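Local coordinates for KLLA0E08119p (Kluyveromyces lactis, PDB 3VA7), which probably catalyses the ATP-dependent carboxylation of urea to urea-1-carboxylate with a biotin cofactor, forming the urea carboxylase part of a longer, bifunctional protein, at residues Leu539-Glu544 against Asp575-Gly580; Glu32-Ala37 against Ala106-Tyr111. All coordinates share one frame; numbering follows the deposited sequence.

Contact 1: residues Leu539-Glu544 against Asp575-Gly580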
loop_
_atom_site.group_PDB
_atom_site.type_symbol
_atom_site.label_atom_id
_atom_site.label_comp_id
_atom_site.label_asym_id
_atom_site.label_seq_id
_atom_site.Cartn_x
_atom_site.Cartn_y
_atom_site.Cartn_z
ATOM N N LEU A 539 -22.550 5.917 6.565
ATOM C CA LEU A 539 -22.369 5.892 5.138
ATOM C C LEU A 539 -23.575 6.453 4.398
ATOM O O LEU A 539 -24.698 6.171 4.762
ATOM C CB LEU A 539 -22.141 4.452 4.672
ATOM C CG LEU A 539 -21.164 3.545 5.426
ATOM C CD1 LEU A 539 -21.269 2.139 4.807
ATOM C CD2 LEU A 539 -19.727 4.104 5.378
ATOM N N LEU A 540 -23.334 7.227 3.347
ATOM C CA LEU A 540 -24.390 7.695 2.484
ATOM C C LEU A 540 -24.397 6.847 1.220
ATOM O O LEU A 540 -23.382 6.657 0.578
ATOM C CB LEU A 540 -24.192 9.178 2.147
ATOM C CG LEU A 540 -25.004 9.916 1.053
ATOM C CD1 LEU A 540 -26.483 9.545 1.087
ATOM C CD2 LEU A 540 -24.841 11.442 1.209
ATOM N N PHE A 541 -25.551 6.321 0.870
ATOM C CA PHE A 541 -25.621 5.473 -0.285
ATOM C C PHE A 541 -26.141 6.268 -1.472
ATOM O O PHE A 541 -27.149 6.985 -1.345
ATOM C CB PHE A 541 -26.510 4.277 0.009
ATOM C CG PHE A 541 -25.794 3.143 0.651
ATOM C CD1 PHE A 541 -25.371 2.054 -0.106
ATOM C CD2 PHE A 541 -25.540 3.151 2.005
ATOM C CE1 PHE A 541 -24.714 0.997 0.488
ATOM C CE2 PHE A 541 -24.866 2.097 2.611
ATOM C CZ PHE A 541 -24.448 1.035 1.866
ATOM N N HIS A 542 -25.464 6.136 -2.612
ATOM C CA HIS A 542 -25.765 6.965 -3.771
ATOM C C HIS A 542 -26.515 6.193 -4.800
ATOM O O HIS A 542 -26.819 6.676 -5.911
ATOM C CB HIS A 542 -24.482 7.530 -4.359
ATOM C CG HIS A 542 -24.006 8.713 -3.610
ATOM N ND1 HIS A 542 -22.863 8.698 -2.843
ATOM C CD2 HIS A 542 -24.571 9.931 -3.432
ATOM C CE1 HIS A 542 -22.711 9.876 -2.264
ATOM N NE2 HIS A 542 -23.735 10.641 -2.604
ATOM N N THR A 543 -26.796 4.971 -4.414
ATOM C CA THR A 543 -27.398 4.041 -5.312
ATOM C C THR A 543 -28.155 3.022 -4.439
ATOM O O THR A 543 -28.146 3.133 -3.212
ATOM C CB THR A 543 -26.317 3.425 -6.152
ATOM O OG1 THR A 543 -26.916 2.586 -7.138
ATOM C CG2 THR A 543 -25.398 2.601 -5.267
ATOM N N GLU A 544 -28.805 2.041 -5.045
ATOM C CA GLU A 544 -29.611 1.100 -4.257
ATOM C C GLU A 544 -28.970 -0.260 -4.124
ATOM O O GLU A 544 -28.287 -0.721 -5.026
ATOM C CB GLU A 544 -31.051 0.975 -4.799
ATOM C CG GLU A 544 -31.195 0.426 -6.219
ATOM C CD GLU A 544 -32.543 -0.301 -6.446
ATOM O OE1 GLU A 544 -33.603 0.175 -5.927
ATOM O OE2 GLU A 544 -32.534 -1.366 -7.134
ATOM N N ASP A 575 -30.024 7.090 1.389
ATOM C CA ASP A 575 -30.049 6.457 2.702
ATOM C C ASP A 575 -28.759 6.663 3.508
ATOM O O ASP A 575 -27.654 6.585 2.996
ATOM C CB ASP A 575 -30.340 4.971 2.592
ATOM C CG ASP A 575 -31.823 4.656 2.441
ATOM O OD1 ASP A 575 -32.654 5.622 2.315
ATOM O OD2 ASP A 575 -32.133 3.417 2.448
ATOM N N ILE A 576 -28.907 6.939 4.781
ATOM C CA ILE A 576 -27.762 6.911 5.638
ATOM C C ILE A 576 -27.846 5.707 6.575
ATOM O O ILE A 576 -28.728 5.633 7.456
ATOM C CB ILE A 576 -27.592 8.223 6.397
ATOM C CG1 ILE A 576 -27.272 9.341 5.391
ATOM C CG2 ILE A 576 -26.539 8.063 7.509
ATOM C CD1 ILE A 576 -27.716 10.714 5.825
ATOM N N LEU A 577 -26.925 4.767 6.338
ATOM C CA LEU A 577 -26.660 3.628 7.222
ATOM C C LEU A 577 -25.643 4.076 8.213
ATOM O O LEU A 577 -24.695 4.740 7.861
ATOM C CB LEU A 577 -26.139 2.418 6.428
ATOM C CG LEU A 577 -25.614 1.158 7.151
ATOM C CD1 LEU A 577 -26.671 0.464 7.994
ATOM C CD2 LEU A 577 -25.029 0.157 6.136
ATOM N N SER A 578 -25.838 3.741 9.466
ATOM C CA SER A 578 -24.870 4.110 10.476
ATOM C C SER A 578 -24.743 2.982 11.500
ATOM O O SER A 578 -25.747 2.499 12.032
ATOM C CB SER A 578 -25.290 5.431 11.134
ATOM O OG SER A 578 -24.917 5.479 12.507
ATOM N N VAL A 579 -23.516 2.541 11.754
ATOM C CA VAL A 579 -23.317 1.541 12.786
ATOM C C VAL A 579 -22.436 2.042 13.904
ATOM O O VAL A 579 -21.378 2.566 13.681
ATOM C CB VAL A 579 -23.019 0.068 12.246
ATOM C CG1 VAL A 579 -22.883 -0.015 10.717
ATOM C CG2 VAL A 579 -21.912 -0.613 13.013
ATOM N N GLY A 580 -22.944 1.907 15.124
ATOM C CA GLY A 580 -22.425 2.605 16.271
ATOM C C GLY A 580 -21.392 1.823 16.991
ATOM O O GLY A 580 -20.514 1.295 16.381
#

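Contact 2: residues Glu32-Ala37 against Ala106-Tyr111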
loop_
_atom_site.group_PDB
_atom_site.type_symbol
_atom_site.label_atom_id
_atom_site.label_comp_id
_atom_site.label_asym_id
_atom_site.label_seq_id
_atom_site.Cartn_x
_atom_site.Cartn_y
_atom_site.Cartn_z
ATOM N N GLU A 32 19.199 21.249 -32.915
ATOM C CA GLU A 32 20.061 20.169 -32.529
ATOM C C GLU A 32 19.648 19.728 -31.118
ATOM O O GLU A 32 19.387 18.556 -30.868
ATOM C CB GLU A 32 21.516 20.662 -32.597
ATOM C CG GLU A 32 22.538 19.701 -33.225
ATOM C CD GLU A 32 22.072 19.105 -34.564
ATOM O OE1 GLU A 32 21.700 19.907 -35.458
ATOM O OE2 GLU A 32 22.088 17.837 -34.721
ATOM N N THR A 33 19.563 20.687 -30.203
ATOM C CA THR A 33 19.044 20.419 -28.886
ATOM C C THR A 33 17.919 21.452 -28.621
ATOM O O THR A 33 18.045 22.607 -29.030
ATOM C CB THR A 33 20.189 20.403 -27.793
ATOM O OG1 THR A 33 20.723 21.701 -27.631
ATOM C CG2 THR A 33 21.360 19.574 -28.218
ATOM N N VAL A 34 16.822 21.026 -27.985
ATOM C CA VAL A 34 15.638 21.857 -27.718
ATOM C C VAL A 34 15.239 21.697 -26.239
ATOM O O VAL A 34 15.135 20.594 -25.770
ATOM C CB VAL A 34 14.404 21.429 -28.623
ATOM C CG1 VAL A 34 13.111 22.024 -28.106
ATOM C CG2 VAL A 34 14.566 21.816 -30.068
ATOM N N LEU A 35 15.009 22.781 -25.500
ATOM C CA LEU A 35 14.541 22.674 -24.092
ATOM C C LEU A 35 13.016 22.797 -23.978
ATOM O O LEU A 35 12.422 23.588 -24.721
ATOM C CB LEU A 35 15.176 23.761 -23.253
ATOM C CG LEU A 35 14.801 23.892 -21.769
ATOM C CD1 LEU A 35 16.104 24.247 -21.045
ATOM C CD2 LEU A 35 13.615 24.914 -21.464
ATOM N N ILE A 36 12.390 22.033 -23.073
ATOM C CA ILE A 36 10.938 22.118 -22.887
ATOM C C ILE A 36 10.658 22.872 -21.628
ATOM O O ILE A 36 10.918 22.369 -20.522
ATOM C CB ILE A 36 10.240 20.759 -22.605
ATOM C CG1 ILE A 36 10.831 19.562 -23.379
ATOM C CG2 ILE A 36 8.721 20.888 -22.672
ATOM C CD1 ILE A 36 11.091 19.741 -24.730
ATOM N N ALA A 37 10.092 24.068 -21.781
ATOM C CA ALA A 37 9.706 24.891 -20.636
ATOM C C ALA A 37 8.385 24.397 -20.046
ATOM O O ALA A 37 7.410 25.154 -19.874
ATOM C CB ALA A 37 9.641 26.351 -20.998
ATOM N N ALA A 106 16.756 26.295 -28.882
ATOM C CA ALA A 106 15.321 26.674 -28.871
ATOM C C ALA A 106 14.631 26.235 -27.593
ATOM O O ALA A 106 15.064 25.277 -26.919
ATOM C CB ALA A 106 14.608 26.091 -30.057
ATOM N N ILE A 107 13.571 26.958 -27.251
ATOM C CA ILE A 107 12.691 26.585 -26.151
ATOM C C ILE A 107 11.268 26.423 -26.659
ATOM O O ILE A 107 10.747 27.285 -27.383
ATOM C CB ILE A 107 12.701 27.622 -25.028
ATOM C CG1 ILE A 107 14.125 27.822 -24.504
ATOM C CG2 ILE A 107 11.731 27.221 -23.924
ATOM C CD1 ILE A 107 14.291 29.128 -23.732
ATOM N N ILE A 108 10.667 25.289 -26.338
ATOM C CA ILE A 108 9.308 25.067 -26.716
ATOM C C ILE A 108 8.575 25.005 -25.393
ATOM O O ILE A 108 8.985 24.273 -24.483
ATOM C CB ILE A 108 9.125 23.836 -27.627
ATOM C CG1 ILE A 108 7.648 23.614 -27.964
ATOM C CG2 ILE A 108 9.705 22.612 -26.986
ATOM C CD1 ILE A 108 7.395 22.623 -29.076
ATOM N N PRO A 109 7.504 25.819 -25.272
ATOM C CA PRO A 109 6.870 26.117 -23.991
ATOM C C PRO A 109 5.697 25.240 -23.589
ATOM O O PRO A 109 5.343 25.226 -22.398
ATOM C CB PRO A 109 6.380 27.542 -24.189
ATOM C CG PRO A 109 6.081 27.616 -25.643
ATOM C CD PRO A 109 6.950 26.642 -26.368
ATOM N N GLY A 110 5.086 24.522 -24.534
ATOM C CA GLY A 110 3.830 23.828 -24.244
ATOM C C GLY A 110 2.661 24.803 -24.211
ATOM O O GLY A 110 2.543 25.691 -25.091
ATOM N N TYR A 111 1.797 24.569 -23.231
ATOM C CA TYR A 111 0.674 25.418 -22.810
ATOM C C TYR A 111 0.622 25.512 -21.287
ATOM O O TYR A 111 1.092 24.602 -20.597
ATOM C CB TYR A 111 -0.661 24.853 -23.279
ATOM C CG TYR A 111 -0.739 23.352 -23.345
ATOM C CD1 TYR A 111 -0.813 22.562 -22.185
ATOM C CD2 TYR A 111 -0.740 22.711 -24.569
ATOM C CE1 TYR A 111 -0.870 21.164 -22.263
ATOM C CE2 TYR A 111 -0.811 21.331 -24.660
ATOM C CZ TYR A 111 -0.891 20.567 -23.514
ATOM O OH TYR A 111 -0.994 19.192 -23.668
#

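Contact 1: residues Leu539-Glu544 against Asp575-Gly580
F541 and L577 lie side by side and point the same way, with CE2 of the ring 4.0 Å from CD2 of L577 and just as near its CB. The leucine methyl meets the ring obliquely. With CG of L577 anti to the backbone N (chi1 172°), the leucine branch runs alongside the phenyl group. L539 shares this face, but its CD1 stays 4.5 Å from CD2 of L577, a lighter touch. I547 of strand 545-550 packs on both F541 and L577, so this face looks inward.

On the other face L540 and I576 form a non-hydrogen-bonded pair and meet more loosely, CD1 of L540 lying 4.4 Å from CG1 of I576; L481 touches both.

The backbones fix this register. L539 and L577 bond both ways, L539 N to L577 O at 2.8 Å and nearly straight, L577 N to L539 O at 3.1 Å and clearly bent. Further on, F541 N donates to D575 O over 3.0 Å, and the same oxygen sits at the edge of the F541 ring, near its plane. The D575 carboxylate turns elsewhere, accepting bonds from K572 N and N559 ND2.

The result is a pair of neighbouring antiparallel strands whose side chains alternate between the two faces, central in a six-stranded sheet of the carboxyltransferase A and B region and packed through F541 and L577 against a second antiparallel sheet.

Contact 2: residues Glu32-Ala37 against Ala106-Tyr111
V34 and I108 make the tight part of this contact: CG1 of V34 comes to 3.6 Å from CG2 of I108, the two side chains crossing at a slant. That same I108 methyl also takes CD1 of I36 at 3.9 Å, so it is shared by two residues of the neighbouring strand. CG1 of I108 is anti to the backbone N (chi1 178°) and leads off from the pair, leaving CG2 to do the touching. On the other face CG2 of I107 plays a similar part, 3.7 Å from CB of A37 and 3.9 Å from CD2 of L35.

Three backbone bonds zip up this stretch, L35 N to A106 O, I108 N to L35 O and A37 N to I108 O, each 2.9 Å long; the last is the most bent. In the Rossmann-like biotin carboxylase N-terminal domain strand 33-36 lies in the middle of an all-parallel sheet, with 56-61 and 76-79 added on one side and 106-108 and 130-131 on the other. Helix 40-53 packs on I36, whereas helix 92-101 packs on L35 and I107, so both faces are buried.

Packing thins toward the start of the strands, where V34 CG2 and A106 CB are 4.3 Å apart and E32 is exposed. At the far end the chains leave the sheet: the CB atoms of P109 and Y111 point away from segment 32-37, and Y111 is partly exposed. N38 ND2 holds the carbonyls of both P109 and Y111, and a glycerol, probably from the crystallisation liquor, lies beside the P109 ring.

Overall arrangement
Contact 2 comes first along the chain and is complete before contact 1 begins. Their centres are 52 Å apart and their nearest atoms about 32 Å, so they do not touch; they also lie in different sheets. Contact 2 (32-37 with 106-111) joins the middle strand 33-36 to its neighbour 106-108 in the parallel sheet of the biotin carboxylase region, a sheet flanked by helices 40-53 and 92-101. Contact 1 (539-544 with 575-580) belongs to an all-antiparallel sheet in the carboxyltransferase region, with no helix between its segments. The pair thus samples two separately folded catalytic units of one monomer, between which biotin on K1202 would have to carry the carboxyl group.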